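Local coordinates for protein 3,4-dihydroxybenzoate decarboxylase (Enterobacter cloacae, PDB 5NY5) that probably uses prenylated flavin and a metal ion to decarboxylate 3,4-dihydroxybenzoate, and can also be driven in reverse to carboxylate catechols at the para position, at residues S69-G74 and L134-T139; Y355-G360 and F408-I413. All coordinates share one frame; numbering follows the deposited sequence.

Interaction 1 of 2, residues S69-G74 and L134-T139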
ATOM      1  N   SER A  69       2.672 -60.385 -12.773  1.00 59.49           N
ATOM      2  CA  SER A  69       2.865 -58.951 -12.919  1.00 57.99           C
ATOM      3  C   SER A  69       3.721 -58.422 -11.779  1.00 57.00           C
ATOM      4  O   SER A  69       3.730 -58.969 -10.674  1.00 57.35           O
ATOM      5  CB  SER A  69       1.525 -58.215 -12.945  1.00 57.76           C
ATOM      6  OG  SER A  69       0.880 -58.357 -14.197  1.00 58.51           O
ATOM      7  N   ARG A  70       4.457 -57.352 -12.066  1.00 55.90           N
ATOM      8  CA  ARG A  70       5.236 -56.655 -11.053  1.00 54.98           C
ATOM      9  C   ARG A  70       5.230 -55.171 -11.387  1.00 53.80           C
ATOM     10  O   ARG A  70       5.539 -54.786 -12.518  1.00 53.69           O
ATOM     11  CB  ARG A  70       6.666 -57.203 -10.970  1.00 55.34           C
ATOM     12  CG  ARG A  70       7.350 -57.418 -12.309  1.00 55.79           C
ATOM     13  CD  ARG A  70       8.774 -57.912 -12.123  1.00 56.33           C
ATOM     14  NE  ARG A  70       9.456 -58.100 -13.398  1.00 56.92           N
ATOM     15  CZ  ARG A  70      10.733 -58.445 -13.522  1.00 57.60           C
ATOM     16  NH1 ARG A  70      11.478 -58.640 -12.445  1.00 57.77           N
ATOM     17  NH2 ARG A  70      11.265 -58.590 -14.726  1.00 58.26           N
ATOM     18  N   ILE A  71       4.869 -54.348 -10.406  1.00 53.08           N
ATOM     19  CA  ILE A  71       4.615 -52.926 -10.608  1.00 52.15           C
ATOM     20  C   ILE A  71       5.731 -52.117  -9.966  1.00 51.40           C
ATOM     21  O   ILE A  71       6.148 -52.394  -8.836  1.00 51.45           O
ATOM     22  CB  ILE A  71       3.240 -52.526 -10.042  1.00 52.15           C
ATOM     23  CG1 ILE A  71       2.144 -53.331 -10.740  1.00 53.12           C
ATOM     24  CG2 ILE A  71       3.003 -51.035 -10.208  1.00 51.35           C
ATOM     25  CD1 ILE A  71       0.750 -53.001 -10.285  1.00 53.43           C
ATOM     26  N   LEU A  72       6.199 -51.103 -10.687  1.00 50.85           N
ATOM     27  CA  LEU A  72       7.355 -50.311 -10.296  1.00 50.34           C
ATOM     28  C   LEU A  72       6.950 -48.856 -10.102  1.00 49.61           C
ATOM     29  O   LEU A  72       6.318 -48.264 -10.981  1.00 49.51           O
ATOM     30  CB  LEU A  72       8.439 -50.414 -11.359  1.00 50.61           C
ATOM     31  CG  LEU A  72       9.745 -49.704 -11.061  1.00 50.39           C
ATOM     32  CD1 LEU A  72      10.343 -50.271  -9.791  1.00 50.65           C
ATOM     33  CD2 LEU A  72      10.666 -49.897 -12.241  1.00 50.92           C
ATOM     34  N   VAL A  73       7.324 -48.279  -8.959  1.00 49.26           N
ATOM     35  CA  VAL A  73       7.017 -46.889  -8.647  1.00 48.73           C
ATOM     36  C   VAL A  73       8.223 -46.241  -7.983  1.00 48.54           C
ATOM     37  O   VAL A  73       9.028 -46.905  -7.325  1.00 48.84           O
ATOM     38  CB  VAL A  73       5.780 -46.745  -7.730  1.00 48.74           C
ATOM     39  CG1 VAL A  73       4.526 -47.237  -8.424  1.00 49.11           C
ATOM     40  CG2 VAL A  73       6.000 -47.486  -6.426  1.00 49.00           C
ATOM     41  N   GLY A  74       8.336 -44.927  -8.159  1.00 48.21           N
ATOM     42  CA  GLY A  74       9.312 -44.131  -7.446  1.00 48.15           C
ATOM     43  C   GLY A  74      10.673 -44.018  -8.088  1.00 48.53           C
ATOM     44  O   GLY A  74      11.613 -43.569  -7.421  1.00 49.23           O
ATOM     45  N   LEU A 134      -4.741 -57.815 -18.752  1.00 63.62           N
ATOM     46  CA  LEU A 134      -3.369 -57.792 -19.239  1.00 62.72           C
ATOM     47  C   LEU A 134      -2.444 -56.971 -18.351  1.00 60.84           C
ATOM     48  O   LEU A 134      -1.335 -57.415 -18.035  1.00 60.34           O
ATOM     49  CB  LEU A 134      -3.345 -57.249 -20.668  1.00 63.03           C
ATOM     50  CG  LEU A 134      -2.188 -57.666 -21.572  1.00 63.11           C
ATOM     51  CD1 LEU A 134      -1.956 -59.160 -21.471  1.00 64.30           C
ATOM     52  CD2 LEU A 134      -2.492 -57.280 -23.005  1.00 63.95           C
ATOM     53  N   LEU A 135      -2.875 -55.781 -17.934  1.00 65.59           N
ATOM     54  CA  LEU A 135      -2.021 -54.868 -17.195  1.00 58.42           C
ATOM     55  C   LEU A 135      -2.720 -54.430 -15.906  1.00 57.95           C
ATOM     56  O   LEU A 135      -3.875 -53.980 -15.953  1.00 58.55           O
ATOM     57  CB  LEU A 135      -1.670 -53.648 -18.051  1.00 57.60           C
ATOM     58  CG  LEU A 135      -0.946 -53.979 -19.356  1.00 58.04           C
ATOM     59  CD1 LEU A 135      -0.742 -52.733 -20.193  1.00 57.56           C
ATOM     60  CD2 LEU A 135       0.380 -54.648 -19.057  1.00 57.62           C
ATOM     61  N   PRO A 136      -2.098 -54.546 -14.817  1.00 57.20           N
ATOM     62  CA  PRO A 136      -2.688 -54.062 -13.553  1.00 56.89           C
ATOM     63  C   PRO A 136      -2.418 -52.575 -13.323  1.00 55.64           C
ATOM     64  O   PRO A 136      -1.574 -52.162 -12.528  1.00 54.61           O
ATOM     65  CB  PRO A 136      -1.997 -54.938 -12.508  1.00 56.78           C
ATOM     66  CG  PRO A 136      -0.650 -55.198 -13.096  1.00 56.27           C
ATOM     67  CD  PRO A 136      -0.836 -55.269 -14.593  1.00 56.86           C
ATOM     68  N   ALA A 137      -3.151 -51.743 -14.045  1.00 55.90           N
ATOM     69  CA  ALA A 137      -3.015 -50.301 -13.889  1.00 54.98           C
ATOM     70  C   ALA A 137      -3.510 -49.890 -12.509  1.00 54.81           C
ATOM     71  O   ALA A 137      -4.655 -50.200 -12.155  1.00 55.85           O
ATOM     72  CB  ALA A 137      -3.793 -49.570 -14.976  1.00 55.60           C
ATOM     73  N   PRO A 138      -2.703 -49.208 -11.707  1.00 53.70           N
ATOM     74  CA  PRO A 138      -3.119 -48.878 -10.344  1.00 53.66           C
ATOM     75  C   PRO A 138      -3.977 -47.624 -10.297  1.00 53.87           C
ATOM     76  O   PRO A 138      -3.999 -46.806 -11.218  1.00 53.77           O
ATOM     77  CB  PRO A 138      -1.791 -48.658  -9.608  1.00 52.51           C
ATOM     78  CG  PRO A 138      -0.701 -48.719 -10.673  1.00 51.97           C
ATOM     79  CD  PRO A 138      -1.366 -48.680 -12.007  1.00 52.61           C
ATOM     80  N   THR A 139      -4.705 -47.497  -9.194  1.00 54.35           N
ATOM     81  CA  THR A 139      -5.425 -46.280  -8.851  1.00 54.63           C
ATOM     82  C   THR A 139      -4.741 -45.652  -7.648  1.00 53.79           C
ATOM     83  O   THR A 139      -4.462 -46.340  -6.662  1.00 58.41           O
ATOM     84  CB  THR A 139      -6.893 -46.571  -8.534  1.00 56.18           C
ATOM     85  OG1 THR A 139      -6.981 -47.310  -7.311  1.00 56.47           O
ATOM     86  CG2 THR A 139      -7.527 -47.383  -9.651  1.00 57.20           C
TER
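Pro136 is where 134-139 first meets 69-74, just after helix 131-134 gives out at Leu135. Its ring lies against two side chains. On one of them, Ser69, both CB and the hydroxyl press on the ring: Pro136 CG is 3.7 Å from Ser69 CB, and Pro136 CD is 3.6 Å from Ser69 OG, a van der Waals contact. The other is Ile71, whose CD1 sits 3.8 Å from Pro136 CG and also comes within 3.3 Å of Pro136 O, so the methyl lies against both ring and carbonyl. Pro136 is the centre of an inverse gamma turn, closed by a weak bond of 3.0 Å from Ala137 N to Leu135 O. Ala137 turns its methyl away from the strand. Pro138 then comes back to it, with its CG 4.4 Å from Ile71 CG2. Ile71 thus serves both prolines, one branch each: with CG1 beside the backbone N (chi1 -60°) and CD1 fully extended, the long arm reaches Pro136 while CG2 faces Pro138. Strand 70-73 runs between strands 57-60 and 316-319 of a mixed sheet. Ile71 also packs on Leu35 of helix 34-42, and Pro136 touches Leu317 of the neighbouring strand, so the two prolines lay the loop leading to strand 148-157 against this mixed four-stranded sheet.

Interaction 2 of 2, residues Y355-G360 and F408-I413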
ATOM      1  N   TYR A 355      16.570 -23.767  -7.858  1.00 38.64           N
ATOM      2  CA  TYR A 355      15.844 -24.950  -7.415  1.00 38.85           C
ATOM      3  C   TYR A 355      14.365 -24.736  -7.686  1.00 38.52           C
ATOM      4  O   TYR A 355      13.770 -23.784  -7.174  1.00 38.52           O
ATOM      5  CB  TYR A 355      16.094 -25.220  -5.924  1.00 38.80           C
ATOM      6  CG  TYR A 355      15.349 -26.406  -5.343  1.00 39.09           C
ATOM      7  CD1 TYR A 355      14.907 -27.448  -6.148  1.00 39.57           C
ATOM      8  CD2 TYR A 355      15.090 -26.480  -3.982  1.00 38.99           C
ATOM      9  CE1 TYR A 355      14.228 -28.523  -5.616  1.00 39.92           C
ATOM     10  CE2 TYR A 355      14.413 -27.556  -3.441  1.00 39.36           C
ATOM     11  CZ  TYR A 355      13.985 -28.575  -4.263  1.00 39.81           C
ATOM     12  OH  TYR A 355      13.309 -29.646  -3.731  1.00 40.26           O
ATOM     13  N   ALA A 356      13.780 -25.610  -8.500  1.00 38.95           N
ATOM     14  CA  ALA A 356      12.331 -25.655  -8.674  1.00 38.79           C
ATOM     15  C   ALA A 356      11.781 -26.463  -7.509  1.00 38.86           C
ATOM     16  O   ALA A 356      11.615 -27.680  -7.589  1.00 39.44           O
ATOM     17  CB  ALA A 356      11.956 -26.260 -10.021  1.00 39.37           C
ATOM     18  N   HIS A 357      11.497 -25.763  -6.411  1.00 38.34           N
ATOM     19  CA  HIS A 357      11.270 -26.409  -5.127  1.00 38.48           C
ATOM     20  C   HIS A 357      10.168 -27.458  -5.212  1.00 42.01           C
ATOM     21  O   HIS A 357       9.164 -27.278  -5.906  1.00 42.25           O
ATOM     22  CB  HIS A 357      10.917 -25.364  -4.073  1.00 37.92           C
ATOM     23  CG  HIS A 357      11.134 -25.829  -2.669  1.00 38.14           C
ATOM     24  ND1 HIS A 357      10.362 -26.806  -2.081  1.00 38.55           N
ATOM     25  CD2 HIS A 357      12.039 -25.453  -1.736  1.00 38.12           C
ATOM     26  CE1 HIS A 357      10.782 -27.014  -0.846  1.00 38.78           C
ATOM     27  NE2 HIS A 357      11.798 -26.204  -0.612  1.00 38.53           N
ATOM     28  N   THR A 358      10.371 -28.565  -4.495  1.00 41.97           N
ATOM     29  CA  THR A 358       9.420 -29.667  -4.522  1.00 39.98           C
ATOM     30  C   THR A 358       8.087 -29.294  -3.892  1.00 39.72           C
ATOM     31  O   THR A 358       7.078 -29.948  -4.173  1.00 40.11           O
ATOM     32  CB  THR A 358      10.017 -30.891  -3.818  1.00 40.68           C
ATOM     33  OG1 THR A 358       9.101 -31.989  -3.894  1.00 41.32           O
ATOM     34  CG2 THR A 358      10.305 -30.583  -2.362  1.00 40.53           C
ATOM     35  N   ALA A 359       8.055 -28.259  -3.051  1.00 42.58           N
ATOM     36  CA  ALA A 359       6.786 -27.785  -2.516  1.00 39.42           C
ATOM     37  C   ALA A 359       5.920 -27.152  -3.593  1.00 39.16           C
ATOM     38  O   ALA A 359       4.695 -27.110  -3.445  1.00 39.44           O
ATOM     39  CB  ALA A 359       7.027 -26.793  -1.381  1.00 39.42           C
ATOM     40  N   GLY A 360       6.523 -26.663  -4.666  1.00 39.74           N
ATOM     41  CA  GLY A 360       5.783 -26.188  -5.810  1.00 42.41           C
ATOM     42  C   GLY A 360       5.550 -27.237  -6.870  1.00 40.86           C
ATOM     43  O   GLY A 360       5.075 -26.905  -7.960  1.00 41.40           O
ATOM     44  N   PHE A 408      18.480 -26.033  -1.278  1.00 40.56           N
ATOM     45  CA  PHE A 408      17.747 -27.289  -1.207  1.00 41.21           C
ATOM     46  C   PHE A 408      17.319 -27.630   0.212  1.00 43.58           C
ATOM     47  O   PHE A 408      16.620 -28.628   0.412  1.00 43.10           O
ATOM     48  CB  PHE A 408      18.590 -28.426  -1.792  1.00 41.41           C
ATOM     49  CG  PHE A 408      18.979 -28.208  -3.222  1.00 41.09           C
ATOM     50  CD1 PHE A 408      18.131 -28.589  -4.248  1.00 41.10           C
ATOM     51  CD2 PHE A 408      20.183 -27.608  -3.545  1.00 42.05           C
ATOM     52  CE1 PHE A 408      18.477 -28.379  -5.564  1.00 41.25           C
ATOM     53  CE2 PHE A 408      20.536 -27.397  -4.861  1.00 41.67           C
ATOM     54  CZ  PHE A 408      19.680 -27.783  -5.872  1.00 41.38           C
ATOM     55  N   ASP A 409      17.709 -26.820   1.191  1.00 40.23           N
ATOM     56  CA  ASP A 409      17.390 -27.032   2.598  1.00 41.16           C
ATOM     57  C   ASP A 409      16.291 -26.047   2.984  1.00 40.15           C
ATOM     58  O   ASP A 409      16.552 -24.850   3.147  1.00 39.59           O
ATOM     59  CB  ASP A 409      18.641 -26.843   3.454  1.00 40.89           C
ATOM     60  CG  ASP A 409      18.444 -27.267   4.892  1.00 41.48           C
ATOM     61  OD1 ASP A 409      17.287 -27.358   5.346  1.00 47.05           O
ATOM     62  OD2 ASP A 409      19.460 -27.501   5.576  1.00 42.10           O
ATOM     63  N   SER A 410      15.064 -26.555   3.140  1.00 39.89           N
ATOM     64  CA  SER A 410      13.932 -25.678   3.421  1.00 39.40           C
ATOM     65  C   SER A 410      14.081 -24.963   4.757  1.00 39.54           C
ATOM     66  O   SER A 410      13.599 -23.836   4.910  1.00 39.59           O
ATOM     67  CB  SER A 410      12.630 -26.471   3.392  1.00 39.55           C
ATOM     68  OG  SER A 410      12.388 -26.984   2.101  1.00 39.42           O
ATOM     69  N   ASP A 411      14.729 -25.596   5.736  1.00 40.27           N
ATOM     70  CA  ASP A 411      15.063 -24.887   6.966  1.00 40.55           C
ATOM     71  C   ASP A 411      15.934 -23.675   6.666  1.00 40.14           C
ATOM     72  O   ASP A 411      15.688 -22.574   7.173  1.00 39.93           O
ATOM     73  CB  ASP A 411      15.773 -25.821   7.951  1.00 41.52           C
ATOM     74  CG  ASP A 411      14.827 -26.793   8.630  1.00 42.09           C
ATOM     75  OD1 ASP A 411      13.601 -26.662   8.457  1.00 41.76           O
ATOM     76  OD2 ASP A 411      15.315 -27.686   9.350  1.00 54.04           O
ATOM     77  N   ASP A 412      16.953 -23.859   5.825  1.00 40.10           N
ATOM     78  CA  ASP A 412      17.862 -22.768   5.503  1.00 39.83           C
ATOM     79  C   ASP A 412      17.164 -21.674   4.703  1.00 39.02           C
ATOM     80  O   ASP A 412      17.550 -20.504   4.787  1.00 38.81           O
ATOM     81  CB  ASP A 412      19.067 -23.313   4.740  1.00 40.07           C
ATOM     82  CG  ASP A 412      20.365 -22.667   5.167  1.00 40.41           C
ATOM     83  OD1 ASP A 412      20.404 -22.083   6.268  1.00 45.45           O
ATOM     84  OD2 ASP A 412      21.351 -22.752   4.407  1.00 40.51           O
ATOM     85  N   ILE A 413      16.140 -22.031   3.927  1.00 38.63           N
ATOM     86  CA  ILE A 413      15.378 -21.031   3.189  1.00 37.93           C
ATOM     87  C   ILE A 413      14.562 -20.170   4.146  1.00 37.80           C
ATOM     88  O   ILE A 413      14.524 -18.941   4.018  1.00 37.43           O
ATOM     89  CB  ILE A 413      14.486 -21.714   2.137  1.00 37.69           C
ATOM     90  CG1 ILE A 413      15.345 -22.466   1.119  1.00 37.89           C
ATOM     91  CG2 ILE A 413      13.596 -20.700   1.445  1.00 37.05           C
ATOM     92  CD1 ILE A 413      14.542 -23.213   0.083  1.00 37.81           C
TER
HETATM   93  O   HOH W   1      14.804 -30.420  -0.704  1.00 33.94           O
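Tyr355 and Phe408 mark the nearest approach of the backbones, 6.9 Å between their CA atoms, where strand 351-356, outermost in the five-stranded sheet of the C-terminal region, passes the start of helix 410-419. The rings meet obliquely, planes at 36° and centroids 4.7 Å apart, with Phe408 CD1 over the centre of the tyrosine ring. His357 CA covers the opposite face of that ring. The tyrosine hydroxyl accepts from Thr358 N, and a water that donates to Phe408 O makes a weak, long bond with it. His357, with CG anti to its backbone N (chi1 -160°), lays one ring face over Tyr355 CE2 and works through its edge. In the ring plane, His357 ND1 takes a nearly straight bond of 2.9 Å from Ala359 N. His357 NE2 is hydrogen-bonded to Ser410 OG at 2.9 Å, although the hydroxyl's place is less sure. Ile413 CD1 packs at the same rim, 3.8 Å from His357 CD2, and Ile413 also touches Ile367 of strand 365-370. Asp411 of the second subunit packs on His357. An ND1 that accepts a backbone N-H suggests a neutral imidazole, its rotation set by that bond and probably helped by the less certain one at NE2.

How the interactions relate
Interaction 1 closes along the chain before interaction 2 opens, and they do not touch: centres lie 31 Å apart, nearest atoms about 12 Å. They belong to different sheets. Interaction 1 joins the N-terminal family region to the Rift-related, FMN-binding one, with the side chain of Pro138 about 11 Å from that of Arg171, which binds prenylated FMN, absent from this model; interaction 2 lies wholly within the C-terminal region, away from the annotated sites. Helix 324-346 reaches both: Glu325 hydrogen-bonds Thr358, and Glu326 takes a weak bond from Gly74 N. One contact thus joins parts of one subunit; the other lies where a second subunit packs, its Arg50 salt-bridged to Asp409.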